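Long-range contact in autolysin E (Staphylococcus aureus, PDB 4PIA), which probably hydrolyses the N-acetylglucosamine–N-acetylmuramic acid glycan strands of bacterial peptidoglycan as a glucosaminidase of the lysozyme clan: residues D53-D58 / W200-A205. Numbering follows the deposited sequence.
Sequences DMKYMD and WADKIA
Lys55 and Asp202 form the polar part of this contact, a salt bridge in which Lys55 NZ donates to Asp202 OD1 at 2.9 Å. The ammonium comes in on the syn side of that oxygen, 21° out of the carboxylate plane, while OD2 lies farther from it. The lysine chain bends at chi3 (-63°), which turns CE aside from Asp202 OD1, where a straight chain would collide, and leaves NZ to meet it. Asp202 has CG beside its backbone N (chi1 -58°), which swings the carboxylate back toward the lysine although its CB points away.

The apolar part rests on two alanines one helical turn apart, their spacing confirmed by the bond from Ala205 N to Ala201 O. The lysine stem lies along this small-residue face, with Lys55 CG 3.7 Å from Ala205 CB and Lys55 CD 3.8 Å from Ala201 CB. Met54 CB meets Ala205 CB at 3.8 Å, and Met54 CG lies 3.6 Å from Ala205 O; the chain, bent at chi2 and chi3, then leads away from 200-205, and the side chain also touches Met208 and Asp209. Such short side chains permit a close backbone approach, the CA atoms of Met54 and Ala205 being 5.3 Å apart.

Here a 3-10 turn, marked by Tyr56 N bonding to Asp53 O, from the loop between helices 38-45 and 67-74 docks on the alanine face of helix 200-215, the last helix of this lysozyme-clan protein.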
# COMPACT_ATOMS: atom_id res chain seq x y z
N ASP A 53 4.22 -15.48 -4.25
CA ASP A 53 2.87 -15.04 -4.58
C ASP A 53 2.31 -14.12 -3.51
O ASP A 53 1.07 -14.00 -3.41
CB ASP A 53 1.89 -16.19 -4.79
CG ASP A 53 2.21 -17.10 -5.99
OD1 ASP A 53 2.42 -16.66 -7.13
OD2 ASP A 53 2.13 -18.32 -5.75
N MET A 54 3.14 -13.43 -2.73
CA MET A 54 2.64 -12.49 -1.73
C MET A 54 1.84 -11.37 -2.41
O MET A 54 0.92 -10.85 -1.77
CB MET A 54 3.73 -11.76 -0.89
CG MET A 54 4.51 -12.42 0.22
SD MET A 54 3.41 -12.66 1.66
CE MET A 54 3.21 -14.27 1.11
N LYS A 55 2.14 -10.98 -3.65
CA LYS A 55 1.36 -9.95 -4.39
C LYS A 55 -0.06 -10.38 -4.63
O LYS A 55 -0.93 -9.55 -4.91
CB LYS A 55 1.99 -9.70 -5.77
CG LYS A 55 3.37 -9.06 -5.73
CD LYS A 55 3.76 -8.47 -7.09
CE LYS A 55 3.88 -9.49 -8.24
NZ LYS A 55 4.49 -8.76 -9.40
N TYR A 56 -0.29 -11.71 -4.61
CA TYR A 56 -1.59 -12.27 -4.94
C TYR A 56 -2.33 -12.82 -3.75
O TYR A 56 -3.37 -13.47 -3.89
CB TYR A 56 -1.37 -13.37 -6.02
CG TYR A 56 -0.61 -12.90 -7.21
CD1 TYR A 56 -1.14 -11.99 -8.08
CD2 TYR A 56 0.68 -13.32 -7.45
CE1 TYR A 56 -0.44 -11.50 -9.13
CE2 TYR A 56 1.40 -12.87 -8.54
CZ TYR A 56 0.83 -11.96 -9.38
OH TYR A 56 1.60 -11.51 -10.45
N MET A 57 -1.82 -12.56 -2.54
CA MET A 57 -2.37 -13.10 -1.33
C MET A 57 -3.34 -12.15 -0.67
O MET A 57 -3.06 -10.94 -0.47
CB MET A 57 -1.23 -13.40 -0.32
CG MET A 57 -1.71 -14.14 0.90
SD MET A 57 -0.47 -14.20 2.22
CE MET A 57 -0.55 -12.49 2.71
N ASP A 58 -4.49 -12.64 -0.24
CA ASP A 58 -5.47 -11.85 0.47
C ASP A 58 -4.84 -11.24 1.71
O ASP A 58 -4.30 -12.01 2.56
CB ASP A 58 -6.61 -12.81 0.86
CG ASP A 58 -7.74 -12.18 1.55
OD1 ASP A 58 -7.76 -11.01 1.93
OD2 ASP A 58 -8.72 -12.96 1.77
N TRP A 200 5.48 -1.05 -7.24
CA TRP A 200 4.91 -0.81 -5.91
C TRP A 200 4.57 -2.10 -5.18
O TRP A 200 4.88 -2.28 -3.99
CB TRP A 200 3.64 0.05 -6.02
CG TRP A 200 2.90 0.31 -4.79
CD1 TRP A 200 3.11 1.34 -3.87
CD2 TRP A 200 1.74 -0.40 -4.28
NE1 TRP A 200 2.15 1.30 -2.89
CE2 TRP A 200 1.30 0.26 -3.13
CE3 TRP A 200 1.03 -1.51 -4.71
CZ2 TRP A 200 0.25 -0.23 -2.36
CZ3 TRP A 200 -0.01 -1.94 -4.01
CH2 TRP A 200 -0.42 -1.33 -2.85
N ALA A 201 3.88 -3.02 -5.85
CA ALA A 201 3.46 -4.27 -5.22
C ALA A 201 4.63 -5.13 -4.91
O ALA A 201 4.68 -5.78 -3.86
CB ALA A 201 2.46 -5.00 -6.10
N ASP A 202 5.59 -5.18 -5.83
CA ASP A 202 6.78 -6.02 -5.60
C ASP A 202 7.55 -5.59 -4.38
O ASP A 202 8.05 -6.45 -3.63
CB ASP A 202 7.72 -5.97 -6.85
CG ASP A 202 7.02 -6.42 -8.07
OD1 ASP A 202 6.84 -7.64 -8.22
OD2 ASP A 202 6.46 -5.59 -8.80
N LYS A 203 7.70 -4.30 -4.14
CA LYS A 203 8.50 -3.80 -3.01
C LYS A 203 7.85 -4.22 -1.70
O LYS A 203 8.53 -4.68 -0.77
CB LYS A 203 8.66 -2.30 -3.11
CG LYS A 203 9.56 -1.88 -4.25
CD LYS A 203 9.47 -0.40 -4.54
CE LYS A 203 10.38 -0.06 -5.70
NZ LYS A 203 10.31 1.40 -5.98
N ILE A 204 6.54 -4.06 -1.62
CA ILE A 204 5.84 -4.38 -0.37
C ILE A 204 5.86 -5.89 -0.17
O ILE A 204 6.09 -6.40 0.93
CB ILE A 204 4.41 -3.78 -0.40
CG1 ILE A 204 4.46 -2.26 -0.46
CG2 ILE A 204 3.64 -4.28 0.83
CD1 ILE A 204 3.12 -1.64 -0.77
N ALA A 205 5.58 -6.66 -1.22
CA ALA A 205 5.53 -8.14 -1.17
C ALA A 205 6.88 -8.71 -0.73
O ALA A 205 6.91 -9.73 -0.01
CB ALA A 205 5.14 -8.70 -2.54